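Local coordinates for protein probable adenylyl-sulfate kinase (Synechocystis sp., PDB 5CB8) that catalyses the ATP-dependent phosphorylation of adenosine 5'-phosphosulfate to 3'-phosphoadenylyl sulfate, a step in sulfate activation and sulfur metabolism, at residues R24-W29 against G97-V102; V125-P130 against C171-E176. All coordinates share one frame; numbering follows the deposited sequence.

Contact 1: R24-W29 against G97-V102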
ATOM      1  N   ARG B  24      -9.902   9.072 -14.912  1.00 41.49           N
ATOM      2  CA  ARG B  24     -10.423   7.866 -14.268  1.00 33.68           C
ATOM      3  C   ARG B  24      -9.253   7.030 -13.781  1.00 31.15           C
ATOM      4  O   ARG B  24      -8.180   7.041 -14.387  1.00 30.04           O
ATOM      5  CB  ARG B  24     -11.253   7.032 -15.245  1.00 32.45           C
ATOM      6  CG  ARG B  24     -12.382   7.796 -15.925  1.00 42.78           C
ATOM      7  CD  ARG B  24     -13.051   6.928 -16.987  1.00 55.63           C
ATOM      8  NE  ARG B  24     -14.156   7.608 -17.667  1.00 66.00           N
ATOM      9  CZ  ARG B  24     -14.943   7.033 -18.574  1.00 76.93           C
ATOM     10  NH1 ARG B  24     -14.755   5.764 -18.913  1.00 80.16           N
ATOM     11  NH2 ARG B  24     -15.923   7.724 -19.140  1.00 81.85           N
ATOM     12  N   GLY B  25      -9.455   6.292 -12.694  1.00 23.71           N
ATOM     13  CA  GLY B  25      -8.374   5.496 -12.136  1.00 22.53           C
ATOM     14  C   GLY B  25      -7.974   4.339 -13.034  1.00 26.73           C
ATOM     15  O   GLY B  25      -8.827   3.706 -13.664  1.00 22.41           O
ATOM     16  N   VAL B  26      -6.675   4.058 -13.083  1.00 20.62           N
ATOM     17  CA  VAL B  26      -6.152   2.976 -13.902  1.00 19.46           C
ATOM     18  C   VAL B  26      -4.737   2.613 -13.459  1.00 19.22           C
ATOM     19  O   VAL B  26      -3.939   3.487 -13.102  1.00 21.72           O
ATOM     20  CB  VAL B  26      -6.205   3.342 -15.429  1.00 22.04           C
ATOM     21  CG1 VAL B  26      -5.400   4.596 -15.720  1.00 22.16           C
ATOM     22  CG2 VAL B  26      -5.728   2.177 -16.290  1.00 20.68           C
ATOM     23  N   THR B  27      -4.439   1.319 -13.439  1.00 17.70           N
ATOM     24  CA  THR B  27      -3.074   0.863 -13.202  1.00 16.81           C
ATOM     25  C   THR B  27      -2.412   0.563 -14.541  1.00 24.81           C
ATOM     26  O   THR B  27      -2.895  -0.273 -15.309  1.00 22.06           O
ATOM     27  CB  THR B  27      -3.054  -0.388 -12.324  1.00 16.40           C
ATOM     28  OG1 THR B  27      -3.473  -0.029 -10.997  1.00 19.99           O
ATOM     29  CG2 THR B  27      -1.651  -0.994 -12.264  1.00 16.13           C
ATOM     30  N   ILE B  28      -1.323   1.269 -14.827  1.00 19.73           N
ATOM     31  CA  ILE B  28      -0.546   1.034 -16.040  1.00 17.71           C
ATOM     32  C   ILE B  28       0.659   0.194 -15.629  1.00 16.71           C
ATOM     33  O   ILE B  28       1.533   0.677 -14.901  1.00 17.38           O
ATOM     34  CB  ILE B  28      -0.101   2.368 -16.671  1.00 19.21           C
ATOM     35  CG1 ILE B  28      -1.327   3.258 -16.933  1.00 20.16           C
ATOM     36  CG2 ILE B  28       0.693   2.129 -17.966  1.00 17.85           C
ATOM     37  CD1 ILE B  28      -0.974   4.689 -17.277  1.00 22.10           C
ATOM     38  N   TRP B  29       0.697  -1.062 -16.082  1.00 14.55           N
ATOM     39  CA  TRP B  29       1.613  -2.058 -15.527  1.00 13.85           C
ATOM     40  C   TRP B  29       2.710  -2.450 -16.514  1.00 14.62           C
ATOM     41  O   TRP B  29       2.459  -3.189 -17.473  1.00 16.63           O
ATOM     42  CB  TRP B  29       0.838  -3.318 -15.103  1.00 13.67           C
ATOM     43  CG  TRP B  29       1.659  -4.294 -14.305  1.00 13.13           C
ATOM     44  CD1 TRP B  29       2.618  -5.147 -14.781  1.00 12.99           C
ATOM     45  CD2 TRP B  29       1.599  -4.513 -12.887  1.00 13.18           C
ATOM     46  NE1 TRP B  29       3.156  -5.880 -13.747  1.00 16.06           N
ATOM     47  CE2 TRP B  29       2.547  -5.507 -12.576  1.00 15.36           C
ATOM     48  CE3 TRP B  29       0.830  -3.956 -11.853  1.00 14.21           C
ATOM     49  CZ2 TRP B  29       2.757  -5.957 -11.271  1.00 12.84           C
ATOM     50  CZ3 TRP B  29       1.034  -4.410 -10.557  1.00 13.86           C
ATOM     51  CH2 TRP B  29       1.988  -5.404 -10.277  1.00 13.42           C
ATOM     52  N   GLY B  97      -9.602   6.659  -8.128  1.00 21.72           N
ATOM     53  CA  GLY B  97      -9.414   7.638  -9.191  1.00 22.85           C
ATOM     54  C   GLY B  97      -7.982   7.953  -9.585  1.00 22.74           C
ATOM     55  O   GLY B  97      -7.754   8.751 -10.499  1.00 22.01           O
ATOM     56  N   VAL B  98      -7.015   7.329  -8.917  1.00 19.87           N
ATOM     57  CA  VAL B  98      -5.605   7.617  -9.179  1.00 20.24           C
ATOM     58  C   VAL B  98      -5.059   6.814 -10.369  1.00 23.21           C
ATOM     59  O   VAL B  98      -5.420   5.648 -10.566  1.00 19.99           O
ATOM     60  CB  VAL B  98      -4.743   7.335  -7.930  1.00 23.64           C
ATOM     61  CG1 VAL B  98      -3.315   7.799  -8.145  1.00 21.76           C
ATOM     62  CG2 VAL B  98      -5.325   8.035  -6.712  1.00 19.23           C
ATOM     63  N   ILE B  99      -4.201   7.446 -11.168  1.00 18.25           N
ATOM     64  CA  ILE B  99      -3.478   6.747 -12.221  1.00 19.19           C
ATOM     65  C   ILE B  99      -2.207   6.183 -11.593  1.00 21.81           C
ATOM     66  O   ILE B  99      -1.391   6.931 -11.058  1.00 19.77           O
ATOM     67  CB  ILE B  99      -3.109   7.699 -13.378  1.00 20.91           C
ATOM     68  CG1 ILE B  99      -4.364   8.120 -14.150  1.00 23.25           C
ATOM     69  CG2 ILE B  99      -2.113   7.040 -14.322  1.00 22.60           C
ATOM     70  CD1 ILE B  99      -4.118   9.215 -15.193  1.00 24.94           C
ATOM     71  N   VAL B 100      -2.048   4.863 -11.632  1.00 16.46           N
ATOM     72  CA  VAL B 100      -0.907   4.221 -10.987  1.00 15.77           C
ATOM     73  C   VAL B 100       0.046   3.670 -12.037  1.00 19.99           C
ATOM     74  O   VAL B 100      -0.362   2.884 -12.899  1.00 16.95           O
ATOM     75  CB  VAL B 100      -1.368   3.065 -10.076  1.00 15.00           C
ATOM     76  CG1 VAL B 100      -0.172   2.468  -9.316  1.00 14.45           C
ATOM     77  CG2 VAL B 100      -2.424   3.564  -9.101  1.00 19.75           C
ATOM     78  N   LEU B 101       1.307   4.093 -11.981  1.00 17.17           N
ATOM     79  CA  LEU B 101       2.326   3.566 -12.894  1.00 15.87           C
ATOM     80  C   LEU B 101       3.161   2.541 -12.152  1.00 17.54           C
ATOM     81  O   LEU B 101       3.883   2.892 -11.221  1.00 19.13           O
ATOM     82  CB  LEU B 101       3.253   4.687 -13.387  1.00 16.81           C
ATOM     83  CG  LEU B 101       2.848   5.565 -14.572  1.00 33.22           C
ATOM     84  CD1 LEU B 101       1.394   5.935 -14.537  1.00 29.10           C
ATOM     85  CD2 LEU B 101       3.706   6.821 -14.641  1.00 30.54           C
ATOM     86  N   VAL B 102       3.073   1.278 -12.558  1.00 14.53           N
ATOM     87  CA  VAL B 102       3.885   0.229 -11.934  1.00 13.89           C
ATOM     88  C   VAL B 102       5.000  -0.181 -12.878  1.00 14.65           C
ATOM     89  O   VAL B 102       4.773  -0.371 -14.077  1.00 15.34           O
ATOM     90  CB  VAL B 102       3.043  -1.006 -11.589  1.00 13.31           C
ATOM     91  CG1 VAL B 102       3.939  -2.141 -11.046  1.00 12.81           C
ATOM     92  CG2 VAL B 102       1.968  -0.640 -10.563  1.00 14.99           C
TER
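Val102 sets its CG1 methyl over one face of the Trp29 indole: CG1 lies 3.6 Å from the centroid of the six-membered ring and 7° off its normal, a CH-pi contact. That methyl stands anti to the backbone N of Val102 (chi1 175°), which carries it to the ring. On the same side of the sheet, CG2 of Thr27 meets CG2 of Val102 at 4.0 Å, and the Thr27 hydroxyl is hydrogen-bonded to the Thr94 hydroxyl of helix 76-94. Strand 26-31, the middle strand of the P-loop kinase sheet, runs parallel to its neighbour 99-103, and each strand alternately gives and takes: Val100 N donates to Val26 O (2.8 Å), Ile28 N to Val100 O (2.7 Å) and Val102 N to Ile28 O. Against the other face, the CD1 of Ile28 lodges beside Leu101 CD1 (3.8 Å) and Ile99 CG2, under helices 38-50 and 178-191. Toward solvent the grip slackens: Val26 N reaches Val98 O at 3.2 Å, tilted 35° out of the carbonyl plane, and the exposed Arg24 side chain turns away. The partly exposed Gly25 and Gly97 still pass backbone to backbone at close range, Gly97 ending helix 76-94 in a Schellman motif.

Contact 2: V125-P130 against C171-E176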
ATOM      1  N   VAL B 125       1.527  -3.413 -20.055  1.00 16.64           N
ATOM      2  CA  VAL B 125       2.452  -2.900 -21.050  1.00 14.99           C
ATOM      3  C   VAL B 125       3.679  -3.812 -21.070  1.00 18.12           C
ATOM      4  O   VAL B 125       4.401  -3.903 -20.077  1.00 16.68           O
ATOM      5  CB  VAL B 125       2.861  -1.449 -20.717  1.00 15.11           C
ATOM      6  CG1 VAL B 125       3.815  -0.901 -21.777  1.00 17.44           C
ATOM      7  CG2 VAL B 125       1.619  -0.553 -20.612  1.00 20.40           C
ATOM      8  N   PHE B 126       3.893  -4.510 -22.185  1.00 16.21           N
ATOM      9  CA  PHE B 126       5.057  -5.385 -22.339  1.00 14.72           C
ATOM     10  C   PHE B 126       6.236  -4.549 -22.841  1.00 14.89           C
ATOM     11  O   PHE B 126       6.281  -4.166 -24.010  1.00 15.53           O
ATOM     12  CB  PHE B 126       4.735  -6.500 -23.348  1.00 16.80           C
ATOM     13  CG  PHE B 126       5.844  -7.510 -23.546  1.00 16.12           C
ATOM     14  CD1 PHE B 126       6.917  -7.589 -22.664  1.00 19.44           C
ATOM     15  CD2 PHE B 126       5.801  -8.385 -24.624  1.00 21.29           C
ATOM     16  CE1 PHE B 126       7.931  -8.517 -22.855  1.00 14.54           C
ATOM     17  CE2 PHE B 126       6.806  -9.322 -24.821  1.00 18.89           C
ATOM     18  CZ  PHE B 126       7.877  -9.385 -23.929  1.00 15.15           C
ATOM     19  N   VAL B 127       7.169  -4.242 -21.948  1.00 14.83           N
ATOM     20  CA  VAL B 127       8.404  -3.586 -22.339  1.00 14.69           C
ATOM     21  C   VAL B 127       9.350  -4.681 -22.795  1.00 19.14           C
ATOM     22  O   VAL B 127       9.974  -5.372 -21.971  1.00 18.93           O
ATOM     23  CB  VAL B 127       8.995  -2.782 -21.176  1.00 14.38           C
ATOM     24  CG1 VAL B 127      10.224  -2.011 -21.648  1.00 17.63           C
ATOM     25  CG2 VAL B 127       7.945  -1.811 -20.638  1.00 14.46           C
ATOM     26  N   ASN B 128       9.438  -4.841 -24.117  1.00 16.16           N
ATOM     27  CA  ASN B 128      10.063  -6.004 -24.730  1.00 15.48           C
ATOM     28  C   ASN B 128      11.399  -5.659 -25.377  1.00 17.95           C
ATOM     29  O   ASN B 128      11.434  -5.096 -26.474  1.00 16.70           O
ATOM     30  CB  ASN B 128       9.096  -6.572 -25.783  1.00 18.24           C
ATOM     31  CG  ASN B 128       9.621  -7.820 -26.482  1.00 23.07           C
ATOM     32  OD1 ASN B 128      10.658  -8.383 -26.116  1.00 22.16           O
ATOM     33  ND2 ASN B 128       8.875  -8.277 -27.488  1.00 17.14           N
ATOM     34  N   ALA B 129      12.494  -5.990 -24.695  1.00 17.53           N
ATOM     35  CA  ALA B 129      13.832  -5.892 -25.277  1.00 17.98           C
ATOM     36  C   ALA B 129      14.451  -7.285 -25.315  1.00 19.68           C
ATOM     37  O   ALA B 129      14.221  -8.082 -24.411  1.00 18.40           O
ATOM     38  CB  ALA B 129      14.701  -4.949 -24.451  1.00 22.00           C
ATOM     39  N   PRO B 130      15.247  -7.583 -26.353  1.00 18.40           N
ATOM     40  CA  PRO B 130      15.864  -8.913 -26.423  1.00 21.08           C
ATOM     41  C   PRO B 130      16.803  -9.128 -25.243  1.00 19.91           C
ATOM     42  O   PRO B 130      17.425  -8.162 -24.782  1.00 19.79           O
ATOM     43  CB  PRO B 130      16.676  -8.852 -27.715  1.00 18.58           C
ATOM     44  CG  PRO B 130      15.978  -7.810 -28.552  1.00 25.28           C
ATOM     45  CD  PRO B 130      15.526  -6.779 -27.556  1.00 24.47           C
ATOM     46  N   CYS B 171       6.026  -2.355 -26.181  1.00 17.60           N
ATOM     47  CA  CYS B 171       7.071  -1.404 -26.538  1.00 19.54           C
ATOM     48  C   CYS B 171       8.349  -2.185 -26.810  1.00 19.53           C
ATOM     49  O   CYS B 171       8.952  -2.742 -25.884  1.00 19.72           O
ATOM     50  CB  CYS B 171       7.294  -0.412 -25.392  1.00 22.16           C
ATOM     51  SG  CYS B 171       5.805   0.517 -24.915  1.00 21.13           S
ATOM     52  N   ARG B 172       8.739  -2.266 -28.078  1.00 18.38           N
ATOM     53  CA  ARG B 172       9.965  -2.970 -28.432  1.00 18.45           C
ATOM     54  C   ARG B 172      11.102  -1.963 -28.395  1.00 21.17           C
ATOM     55  O   ARG B 172      11.426  -1.333 -29.405  1.00 21.40           O
ATOM     56  CB  ARG B 172       9.821  -3.657 -29.799  1.00 22.53           C
ATOM     57  CG  ARG B 172       8.732  -4.729 -29.737  1.00 19.04           C
ATOM     58  CD  ARG B 172       8.550  -5.551 -31.010  1.00 21.72           C
ATOM     59  NE  ARG B 172       7.599  -6.630 -30.727  1.00 28.84           N
ATOM     60  CZ  ARG B 172       7.218  -7.565 -31.589  1.00 32.07           C
ATOM     61  NH1 ARG B 172       7.697  -7.575 -32.824  1.00 31.39           N
ATOM     62  NH2 ARG B 172       6.349  -8.494 -31.207  1.00 29.15           N
ATOM     63  N   THR B 173      11.701  -1.812 -27.213  1.00 18.10           N
ATOM     64  CA  THR B 173      12.559  -0.659 -26.936  1.00 18.48           C
ATOM     65  C   THR B 173      13.856  -0.634 -27.727  1.00 20.29           C
ATOM     66  O   THR B 173      14.498   0.412 -27.806  1.00 21.98           O
ATOM     67  CB  THR B 173      12.857  -0.522 -25.434  1.00 17.64           C
ATOM     68  OG1 THR B 173      13.367  -1.765 -24.946  1.00 16.92           O
ATOM     69  CG2 THR B 173      11.584  -0.189 -24.682  1.00 19.50           C
ATOM     70  N   ASP B 174      14.240  -1.769 -28.314  1.00 19.27           N
ATOM     71  CA  ASP B 174      15.417  -1.824 -29.175  0.60 25.54           C
ATOM     72  C   ASP B 174      15.102  -1.352 -30.591  1.00 30.25           C
ATOM     73  O   ASP B 174      16.010  -1.133 -31.406  1.00 23.37           O
ATOM     74  CB  ASP B 174      15.978  -3.246 -29.226  0.60 21.26           C
ATOM     75  CG  ASP B 174      14.930  -4.277 -29.609  0.60 22.04           C
ATOM     76  OD1 ASP B 174      13.780  -4.206 -29.109  0.60 18.98           O
ATOM     77  OD2 ASP B 174      15.267  -5.183 -30.396  0.60 26.43           O
ATOM     78  N   LEU B 175      13.812  -1.188 -30.886  1.00 21.44           N
ATOM     79  CA  LEU B 175      13.380  -0.869 -32.255  1.00 25.73           C
ATOM     80  C   LEU B 175      12.520   0.389 -32.365  1.00 29.66           C
ATOM     81  O   LEU B 175      12.125   0.785 -33.465  1.00 30.67           O
ATOM     82  CB  LEU B 175      12.610  -2.050 -32.857  1.00 26.94           C
ATOM     83  CG  LEU B 175      13.285  -3.418 -32.804  1.00 27.37           C
ATOM     84  CD1 LEU B 175      12.321  -4.508 -33.260  1.00 34.42           C
ATOM     85  CD2 LEU B 175      14.558  -3.433 -33.649  1.00 32.99           C
ATOM     86  N   GLU B 176      12.209   1.011 -31.233  1.00 22.49           N
ATOM     87  CA  GLU B 176      11.416   2.237 -31.267  1.00 30.66           C
ATOM     88  C   GLU B 176      12.006   3.294 -30.344  1.00 36.10           C
ATOM     89  O   GLU B 176      12.622   2.971 -29.324  1.00 32.93           O
ATOM     90  CB  GLU B 176       9.947   1.947 -30.926  1.00 38.84           C
ATOM     91  CG  GLU B 176       9.764   1.074 -29.718  1.00 40.45           C
ATOM     92  CD  GLU B 176       8.321   0.672 -29.457  1.00 33.87           C
ATOM     93  OE1 GLU B 176       7.813  -0.281 -30.100  1.00 27.87           O
ATOM     94  OE2 GLU B 176       7.700   1.300 -28.575  1.00 25.04           O
TER
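A short parallel beta pairing that gives way to loop packing joins the C-terminal end of strand 122-127 to the edge strand 169-171, where the sheet runs out beside the loop that probably binds ATP. Its one bridge pairs Val127 with Cys171. Cys171 N donates to Phe126 O at 2.8 Å, and Asn128 N returns a bond of the same length to Cys171 O. Beyond it the pairing frays: Thr173 N reaches Asn128 O only weakly (3.4 Å), though Arg172 CA lies 3.2 Å from Asn128 O in a CA-H...O contact.

On the face covered by helices 38-50 and 178-191, Val125 CG1 touches Cys171 SG (4.0 Å), and Val127 CG1 meets Thr173 CG2 (3.8 Å). The Thr173 hydroxyl, held between its own backbone N and carbonyl carbon (chi1 53°), comes up against Ala129 CB and hydrogen-bonds the carbonyl O of Ala36 in that loop. On the other face, Asn128 and Arg172 run side by side with amide and guanidinium planes 83° apart. Farther along, the Asp174 carboxylate, in one of its two conformers, approaches the ring of Pro130.

The Asn128 amide and the Arg172 guanidinium do not bond each other; both are drawn to Glu170, by a hydrogen bond and a salt bridge to its OE1, so this carboxylate probably orients the two together and offsets the arginine's charge.

Overall arrangement
Contacts 1 and 2 lie in one five-stranded parallel sheet, their centres about 21 Å apart, and meet where strand 26-31 adjoins strand 122-127: Val125 N probably donates to Trp29 O at 2.8 Å, and Ile28 CG2 packs on Val125 CG2 at 3.9 Å. Contact 1 borders the APS side. Its Trp29 side chain hydrogen-bonds Ser106, the phosphoserine intermediate by similarity, and has its nearest atoms about 7 Å from bound adenosine-5'-phosphosulfate. Contact 2 borders the probable ATP side, the nearest atoms of the Val127 side chain lying about 4 Å from that of Lys38, an ATP-binding residue by similarity, and about 5 Å from a bound sulfate. Adjacent strands thus carry residues to both halves of the probable phosphoryl-transfer site.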